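Local coordinates for pheromome Binding Protein (Epiphyas postvittana, PDB 6VQ5) that probably binds small hydrophobic odorants, most likely moth sex pheromones, and carries them toward olfactory receptors, at residues E18-K21 with S26-I29; G71-L76 with K89-L94; H95-T100 with A115-T120. One frame throughout, in Å; residues are numbered along the deposited sequence.

Interaction 1. Residues E18-K21 with S26-I29; sequences ECKK and SESI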
loop_
_atom_site.group_PDB
_atom_site.type_symbol
_atom_site.label_atom_id
_atom_site.label_comp_id
_atom_site.label_asym_id
_atom_site.label_seq_id
_atom_site.Cartn_x
_atom_site.Cartn_y
_atom_site.Cartn_z
ATOM N N GLU A 18 -11.643 -5.313 -8.699
ATOM C CA GLU A 18 -11.084 -6.450 -9.472
ATOM C C GLU A 18 -10.491 -7.435 -8.471
ATOM O O GLU A 18 -10.894 -8.608 -8.507
ATOM C CB GLU A 18 -10.037 -5.996 -10.490
ATOM C CG GLU A 18 -10.641 -5.372 -11.728
ATOM C CD GLU A 18 -9.621 -4.979 -12.779
ATOM O OE1 GLU A 18 -8.414 -5.028 -12.491
ATOM O OE2 GLU A 18 -10.036 -4.673 -13.915
ATOM N N CYS A 19 -9.616 -6.950 -7.591
ATOM C CA CYS A 19 -8.898 -7.775 -6.591
ATOM C C CYS A 19 -9.895 -8.489 -5.687
ATOM O O CYS A 19 -9.612 -9.644 -5.306
ATOM C CB CYS A 19 -7.922 -6.918 -5.805
ATOM S SG CYS A 19 -6.521 -6.447 -6.848
ATOM N N LYS A 20 -11.021 -7.837 -5.385
ATOM C CA LYS A 20 -12.067 -8.382 -4.476
ATOM C C LYS A 20 -12.624 -9.656 -5.133
ATOM O O LYS A 20 -12.755 -10.683 -4.451
ATOM C CB LYS A 20 -13.122 -7.312 -4.160
ATOM C CG LYS A 20 -13.842 -7.476 -2.831
ATOM C CD LYS A 20 -15.247 -6.885 -2.788
ATOM C CE LYS A 20 -15.310 -5.421 -3.177
ATOM N NZ LYS A 20 -16.689 -4.879 -3.086
ATOM N N LYS A 21 -12.901 -9.606 -6.431
ATOM C CA LYS A 21 -13.479 -10.753 -7.198
ATOM C C LYS A 21 -12.435 -11.884 -7.399
ATOM O O LYS A 21 -12.733 -13.068 -7.038
ATOM C CB LYS A 21 -13.979 -10.284 -8.563
ATOM C CG LYS A 21 -15.291 -9.513 -8.551
ATOM C CD LYS A 21 -15.793 -9.247 -9.964
ATOM C CE LYS A 21 -16.735 -8.063 -10.047
ATOM N NZ LYS A 21 -17.438 -8.017 -11.358
ATOM N N SER A 26 -14.574 -10.637 1.244
ATOM C CA SER A 26 -15.832 -10.047 1.784
ATOM C C SER A 26 -15.861 -8.533 1.534
ATOM O O SER A 26 -14.803 -7.973 1.178
ATOM C CB SER A 26 -15.974 -10.297 3.275
ATOM O OG SER A 26 -15.035 -11.258 3.740
ATOM N N GLU A 27 -17.002 -7.898 1.811
ATOM C CA GLU A 27 -17.146 -6.420 1.817
ATOM C C GLU A 27 -16.261 -5.838 2.931
ATOM O O GLU A 27 -15.844 -4.683 2.814
ATOM C CB GLU A 27 -18.612 -6.001 1.957
ATOM C CG GLU A 27 -19.461 -6.267 0.717
ATOM C CD GLU A 27 -18.885 -5.944 -0.664
ATOM O OE1 GLU A 27 -17.985 -6.697 -1.146
ATOM O OE2 GLU A 27 -19.355 -4.955 -1.289
ATOM N N SER A 28 -15.923 -6.629 3.942
ATOM C CA SER A 28 -15.099 -6.171 5.084
ATOM C C SER A 28 -13.752 -5.592 4.599
ATOM O O SER A 28 -13.222 -4.711 5.312
ATOM C CB SER A 28 -14.968 -7.242 6.125
ATOM O OG SER A 28 -14.153 -8.305 5.657
ATOM N N ILE A 29 -13.215 -5.996 3.443
ATOM C CA ILE A 29 -11.903 -5.476 2.946
ATOM C C ILE A 29 -11.977 -3.938 2.882
ATOM O O ILE A 29 -10.936 -3.254 3.036
ATOM C CB ILE A 29 -11.508 -6.120 1.592
ATOM C CG1 ILE A 29 -10.090 -5.751 1.143
ATOM C CG2 ILE A 29 -12.494 -5.768 0.487
ATOM C CD1 ILE A 29 -9.021 -5.963 2.177
#
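The aliphatic stem of Lys20 slides past the branched side chain of Ile29, the two running in opposite senses, with Lys20 CG 4.0 Å from Ile29 CG2. Beyond that point the lysine leaves the apolar surface and turns toward the carboxylate of Glu27. The bend lies in the middle of the chain: chi3 of -55° folds Lys20 away from a straight course and brings its ammonium group round to the acid. Lys20 NZ lies 3.0 Å from Glu27 OE1 in a hydrogen-bonded salt bridge, and a weak bond joins it to Glu27 OE2 at 3.2 Å. OE1 is approached on its syn side, with NZ 24° out of the carboxylate plane, so the ammonium group sits somewhat above that plane. The two side chains meet at about a right angle. Glu27 starts out pointing away from helix 13-23, and the bend at chi2 brings its carboxylate back.

This bridge spans the short turn between the first two modelled helices, 13-23 and 28-37, of this PBP/GOBP-family protein, both of which lie against helix 46-58. Cys19, next to Lys20, is disulfide-bonded to Cys54, while Ile29 packs on Val48 and Ala51, so both sides of the turn rest on that third helix. Glu17 OE2 is a second acidic partner of Lys20 NZ, which probably favours the charged form of the amine between two carboxylates. Shortening the lysine to an alanine here would probably leave both Glu17 and Glu27 without their shared counter-charge and strip the CG2 branch of Ile29 of its methylene cover. The backbone of the turn comes near the same stem, with Ser26 O 4.1 Å from Lys20 CD.

Interaction 2. Residues G71-L76 with K89-L94; sequences GNAEDL and KLVAIL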
loop_
_atom_site.group_PDB
_atom_site.type_symbol
_atom_site.label_atom_id
_atom_site.label_comp_id
_atom_site.label_asym_id
_atom_site.label_seq_id
_atom_site.Cartn_x
_atom_site.Cartn_y
_atom_site.Cartn_z
ATOM N N GLY A 71 9.901 4.469 -10.164
ATOM C CA GLY A 71 9.317 5.399 -11.150
ATOM C C GLY A 71 7.800 5.410 -11.114
ATOM O O GLY A 71 7.223 6.507 -11.070
ATOM N N ASN A 72 7.169 4.233 -11.136
ATOM C CA ASN A 72 5.689 4.079 -11.144
ATOM C C ASN A 72 5.114 4.495 -9.783
ATOM O O ASN A 72 3.951 4.927 -9.757
ATOM C CB ASN A 72 5.257 2.659 -11.514
ATOM C CG ASN A 72 5.576 2.286 -12.948
ATOM O OD1 ASN A 72 5.981 3.127 -13.748
ATOM N ND2 ASN A 72 5.401 1.019 -13.283
ATOM N N ALA A 73 5.884 4.362 -8.697
ATOM C CA ALA A 73 5.506 4.835 -7.342
ATOM C C ALA A 73 5.354 6.360 -7.371
ATOM O O ALA A 73 4.266 6.854 -7.017
ATOM C CB ALA A 73 6.525 4.396 -6.320
ATOM N N GLU A 74 6.397 7.072 -7.810
ATOM C CA GLU A 74 6.382 8.549 -7.979
ATOM C C GLU A 74 5.195 8.958 -8.866
ATOM O O GLU A 74 4.551 9.977 -8.536
ATOM C CB GLU A 74 7.708 9.050 -8.560
ATOM C CG GLU A 74 8.837 9.110 -7.545
ATOM C CD GLU A 74 10.009 10.005 -7.915
ATOM O OE1 GLU A 74 10.264 10.203 -9.112
ATOM O OE2 GLU A 74 10.658 10.515 -7.000
ATOM N N ASP A 75 4.904 8.200 -9.929
ATOM C CA ASP A 75 3.792 8.499 -10.867
ATOM C C ASP A 75 2.458 8.433 -10.113
ATOM O O ASP A 75 1.718 9.429 -10.176
ATOM C CB ASP A 75 3.794 7.561 -12.078
ATOM C CG ASP A 75 4.771 7.946 -13.165
ATOM O OD1 ASP A 75 5.488 8.947 -12.975
ATOM O OD2 ASP A 75 4.799 7.242 -14.195
ATOM N N LEU A 76 2.182 7.312 -9.432
ATOM C CA LEU A 76 0.955 7.082 -8.614
ATOM C C LEU A 76 0.766 8.216 -7.604
ATOM O O LEU A 76 -0.397 8.590 -7.356
ATOM C CB LEU A 76 1.071 5.759 -7.850
ATOM C CG LEU A 76 0.845 4.486 -8.660
ATOM C CD1 LEU A 76 1.393 3.269 -7.919
ATOM C CD2 LEU A 76 -0.630 4.300 -8.981
ATOM N N LYS A 89 9.494 12.317 -1.377
ATOM C CA LYS A 89 9.549 11.992 0.077
ATOM C C LYS A 89 8.786 10.687 0.331
ATOM O O LYS A 89 9.326 9.824 1.044
ATOM C CB LYS A 89 8.948 13.091 0.960
ATOM C CG LYS A 89 9.614 14.463 0.913
ATOM C CD LYS A 89 11.127 14.471 1.109
ATOM C CE LYS A 89 11.884 14.536 -0.209
ATOM N NZ LYS A 89 13.243 13.947 -0.128
ATOM N N LEU A 90 7.576 10.563 -0.228
ATOM C CA LEU A 90 6.697 9.365 -0.104
ATOM C C LEU A 90 7.442 8.105 -0.554
ATOM O O LEU A 90 7.438 7.118 0.204
ATOM C CB LEU A 90 5.437 9.554 -0.954
ATOM C CG LEU A 90 4.364 10.464 -0.369
ATOM C CD1 LEU A 90 3.169 10.566 -1.303
ATOM C CD2 LEU A 90 3.926 9.979 0.997
ATOM N N VAL A 91 8.024 8.123 -1.751
ATOM C CA VAL A 91 8.703 6.935 -2.348
ATOM C C VAL A 91 9.971 6.649 -1.530
ATOM O O VAL A 91 10.288 5.455 -1.335
ATOM C CB VAL A 91 8.989 7.136 -3.854
ATOM C CG1 VAL A 91 9.899 6.058 -4.429
ATOM C CG2 VAL A 91 7.702 7.233 -4.664
ATOM N N ALA A 92 10.651 7.689 -1.036
ATOM C CA ALA A 92 11.817 7.534 -0.136
ATOM C C ALA A 92 11.386 6.734 1.099
ATOM O O ALA A 92 12.050 5.730 1.413
ATOM C CB ALA A 92 12.392 8.875 0.236
ATOM N N ILE A 93 10.290 7.145 1.746
ATOM C CA ILE A 93 9.724 6.461 2.946
ATOM C C ILE A 93 9.316 5.030 2.566
ATOM O O ILE A 93 9.588 4.114 3.368
ATOM C CB ILE A 93 8.572 7.279 3.573
ATOM C CG1 ILE A 93 9.111 8.357 4.521
ATOM C CG2 ILE A 93 7.566 6.382 4.283
ATOM C CD1 ILE A 93 8.323 9.643 4.496
ATOM N N LEU A 94 8.694 4.830 1.405
ATOM C CA LEU A 94 8.223 3.489 0.961
ATOM C C LEU A 94 9.433 2.571 0.763
ATOM O O LEU A 94 9.346 1.397 1.170
ATOM C CB LEU A 94 7.403 3.625 -0.329
ATOM C CG LEU A 94 6.875 2.320 -0.927
ATOM C CD1 LEU A 94 5.923 1.626 0.036
ATOM C CD2 LEU A 94 6.207 2.570 -2.264
#
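Leu94 N donates to Leu90 O at 2.9 Å, one of the regular helical bonds that set Leu94 where its side chain can meet Ala73 on helix 70-79. No hydrogen bond crosses between the two segments; what joins them is apolar. The axes of the short segments come within 9.4 Å, with an angle of 133° between their N-to-C directions, so the helices run roughly against each other but well short of antiparallel.

Val91 does most of the touching. Its CG1 stands anti to the backbone N (chi1 170°), which leaves CG2 beside that N and pointed at the step between Ala73 and Glu74. Val91 CG2 meets Ala73 CB at 3.5 Å and lies 3.4 Å from Glu74 N, with Glu74 CG 3.6 Å away. One branch thus covers a small side chain, a piece of peptide backbone and the CG methylene of an acid together. Ala73 CA and Val91 CA are the nearest such pair, 6.3 Å apart, and having only a methyl to offer, the alanine lets the valine come in close.

Glu74 takes part through its hydrocarbon portion: it crosses Val91 at about a right angle, and the rest of its extended chain carries the carboxylate on past the valine. Leu94 completes the apolar patch more loosely, its CD2 4.5 Å from Ala73 CB. The patch continues beyond the two segments, as Val91 also packs on His70, Leu90 on Ala77, and Leu94 on Ile68.

Both helices belong to the compact all-helical fold of the insect pheromone-binding proteins, and this valine-on-alanine packing fastens helix 70-79 to the long helix 84-100 that follows it in sequence.

Interaction 3. Residues H95-T100 with A115-T120; sequences HECEKT and AKCFRT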
loop_
_atom_site.group_PDB
_atom_site.type_symbol
_atom_site.label_atom_id
_atom_site.label_comp_id
_atom_site.label_asym_id
_atom_site.label_seq_id
_atom_site.Cartn_x
_atom_site.Cartn_y
_atom_site.Cartn_z
ATOM N N HIS A 95 10.520 3.084 0.174
ATOM C CA HIS A 95 11.756 2.306 -0.087
ATOM C C HIS A 95 12.355 1.855 1.242
ATOM O O HIS A 95 12.787 0.697 1.320
ATOM C CB HIS A 95 12.764 3.105 -0.933
ATOM C CG HIS A 95 13.969 2.311 -1.322
ATOM N ND1 HIS A 95 13.875 1.034 -1.863
ATOM C CD2 HIS A 95 15.290 2.578 -1.213
ATOM C CE1 HIS A 95 15.086 0.560 -2.077
ATOM N NE2 HIS A 95 15.974 1.490 -1.687
ATOM N N GLU A 96 12.390 2.730 2.248
ATOM C CA GLU A 96 13.061 2.424 3.537
ATOM C C GLU A 96 12.274 1.331 4.262
ATOM O O GLU A 96 12.903 0.407 4.796
ATOM C CB GLU A 96 13.283 3.692 4.360
ATOM C CG GLU A 96 14.668 4.294 4.135
ATOM C CD GLU A 96 15.848 3.342 4.335
ATOM O OE1 GLU A 96 15.654 2.296 5.005
ATOM O OE2 GLU A 96 16.957 3.633 3.822
ATOM N N CYS A 97 10.948 1.416 4.232
ATOM C CA CYS A 97 10.010 0.380 4.735
ATOM C C CYS A 97 10.274 -0.960 4.032
ATOM O O CYS A 97 10.366 -1.995 4.732
ATOM C CB CYS A 97 8.575 0.821 4.490
ATOM S SG CYS A 97 8.034 2.162 5.578
ATOM N N GLU A 98 10.384 -0.929 2.699
ATOM C CA GLU A 98 10.681 -2.104 1.834
ATOM C C GLU A 98 12.009 -2.751 2.262
ATOM O O GLU A 98 12.033 -3.980 2.414
ATOM C CB GLU A 98 10.698 -1.687 0.365
ATOM C CG GLU A 98 10.863 -2.854 -0.584
ATOM C CD GLU A 98 11.097 -2.477 -2.037
ATOM O OE1 GLU A 98 11.684 -1.403 -2.305
ATOM O OE2 GLU A 98 10.676 -3.263 -2.895
ATOM N N LYS A 99 13.064 -1.962 2.466
ATOM C CA LYS A 99 14.365 -2.471 2.984
ATOM C C LYS A 99 14.153 -3.107 4.370
ATOM O O LYS A 99 14.595 -4.263 4.568
ATOM C CB LYS A 99 15.419 -1.360 3.047
ATOM C CG LYS A 99 16.143 -1.071 1.741
ATOM C CD LYS A 99 16.942 0.213 1.779
ATOM C CE LYS A 99 17.825 0.328 3.007
ATOM N NZ LYS A 99 18.992 1.212 2.771
ATOM N N THR A 100 13.511 -2.388 5.295
ATOM C CA THR A 100 13.348 -2.818 6.706
ATOM C C THR A 100 12.709 -4.209 6.746
ATOM O O THR A 100 13.191 -5.041 7.541
ATOM C CB THR A 100 12.523 -1.798 7.499
ATOM O OG1 THR A 100 13.231 -0.566 7.375
ATOM C CG2 THR A 100 12.324 -2.155 8.957
ATOM N N ALA A 115 3.026 -1.680 4.049
ATOM C CA ALA A 115 1.883 -0.740 3.948
ATOM C C ALA A 115 1.693 -0.005 5.282
ATOM O O ALA A 115 1.428 1.222 5.247
ATOM C CB ALA A 115 0.628 -1.470 3.535
ATOM N N LYS A 116 1.847 -0.713 6.405
ATOM C CA LYS A 116 1.701 -0.147 7.775
ATOM C C LYS A 116 2.888 0.773 8.096
ATOM O O LYS A 116 2.670 1.879 8.612
ATOM C CB LYS A 116 1.623 -1.273 8.801
ATOM C CG LYS A 116 0.326 -2.059 8.777
ATOM C CD LYS A 116 0.101 -2.821 10.057
ATOM C CE LYS A 116 0.907 -4.097 10.149
ATOM N NZ LYS A 116 0.748 -4.695 11.485
ATOM N N CYS A 117 4.101 0.308 7.830
ATOM C CA CYS A 117 5.342 1.101 7.947
ATOM C C CYS A 117 5.178 2.399 7.150
ATOM O O CYS A 117 5.425 3.482 7.704
ATOM C CB CYS A 117 6.526 0.283 7.451
ATOM S SG CYS A 117 8.063 1.231 7.400
ATOM N N PHE A 118 4.749 2.288 5.895
ATOM C CA PHE A 118 4.519 3.436 4.982
ATOM C C PHE A 118 3.514 4.411 5.612
ATOM O O PHE A 118 3.853 5.576 5.846
ATOM C CB PHE A 118 4.025 2.951 3.617
ATOM C CG PHE A 118 3.659 4.071 2.689
ATOM C CD1 PHE A 118 4.647 4.843 2.104
ATOM C CD2 PHE A 118 2.328 4.370 2.427
ATOM C CE1 PHE A 118 4.308 5.884 1.248
ATOM C CE2 PHE A 118 1.985 5.424 1.591
ATOM C CZ PHE A 118 2.977 6.170 0.989
ATOM N N ARG A 119 2.290 3.943 5.867
ATOM C CA ARG A 119 1.179 4.799 6.355
ATOM C C ARG A 119 1.621 5.512 7.637
ATOM O O ARG A 119 1.341 6.710 7.761
ATOM C CB ARG A 119 -0.076 3.957 6.580
ATOM C CG ARG A 119 -1.199 4.687 7.294
ATOM C CD ARG A 119 -1.666 5.870 6.489
ATOM N NE ARG A 119 -2.666 6.642 7.212
ATOM C CZ ARG A 119 -2.422 7.726 7.952
ATOM N NH1 ARG A 119 -1.194 8.189 8.109
ATOM N NH2 ARG A 119 -3.425 8.327 8.559
ATOM N N THR A 120 2.293 4.814 8.544
ATOM C CA THR A 120 2.691 5.373 9.858
ATOM C C THR A 120 3.793 6.431 9.666
ATOM O O THR A 120 3.714 7.453 10.368
ATOM C CB THR A 120 3.015 4.258 10.866
ATOM O OG1 THR A 120 1.789 3.633 11.252
ATOM C CG2 THR A 120 3.707 4.753 12.114
#
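Cys97 and Cys117 tie helix 84-100 to helix 107-121 with the disulfide that pairs the fourth cysteine with the sixth, one of three interlocking links that define the insect pheromone- and odorant-binding protein fold. Along helix 107-121, Ala115 comes first; it faces away from the partner helix, and its carbonyl O accepts a hydrogen bond from Tyr36 OH. Lys116 likewise turns its amine outward.

Cys117 follows. Its SG is anti to the backbone N (chi1 174°), whereas Cys97 places its sulfur beside its own N, and the two different torsions bring Cys97 SG and Cys117 SG together at a bonded distance of 2.0 Å. The bridge is twisted by -80° about the S-S bond, close to the preferred quarter turn. At this link Cys97 CA and Cys117 CA lie 5.7 Å apart. Cys97 is buried and Cys117 less so, which puts the bond at the border of the interior.

One residue on, the backbone of Phe118 lies against the same bridge, with Phe118 N 3.3 Å from Cys97 SG. Next, Arg119 points away from helix 84-100 and makes a cation-pi contact with Trp37 of helix 28-37 and a hydrogen bond to Trp37 O, while Thr120 ends the walk with its OG1 hydrogen-bonded to Glu39 OE2 and Tyr41 OH.

Across the disulfide, Thr100 sits one turn beyond Cys97 at the close of helix 84-100, with its OG1 reaching back to its own helix. There Glu96 O is gripped twice by Thr100: Thr100 N arrives on one face of the carbonyl plane at 2.9 Å, while Thr100 OG1 comes from the opposite face at 2.8 Å, 38° out of that plane.

Overall arrangement
Interactions 2 and 3 share helix 84-100 and touch directly: their centres are 11 Å apart, and Phe118 of helix 107-121 packs on Leu90, Ile93 and Leu94, with Phe118 CD1 3.9 Å from Leu94 CB. Interaction 1 lies across the chain's centre from both, 25 Å from interaction 2 and 24 Å from interaction 3 between centres, and touches neither. The pocket of the bound 2-(2-methoxyethoxy)ethanol is formed by Phe12, Ile13, His80 and Ala128, none of them in these contacts. Sequence still connects the site to them: Ile13 begins the helix of interaction 1, and His80 directly follows helix 70-79 of interaction 2.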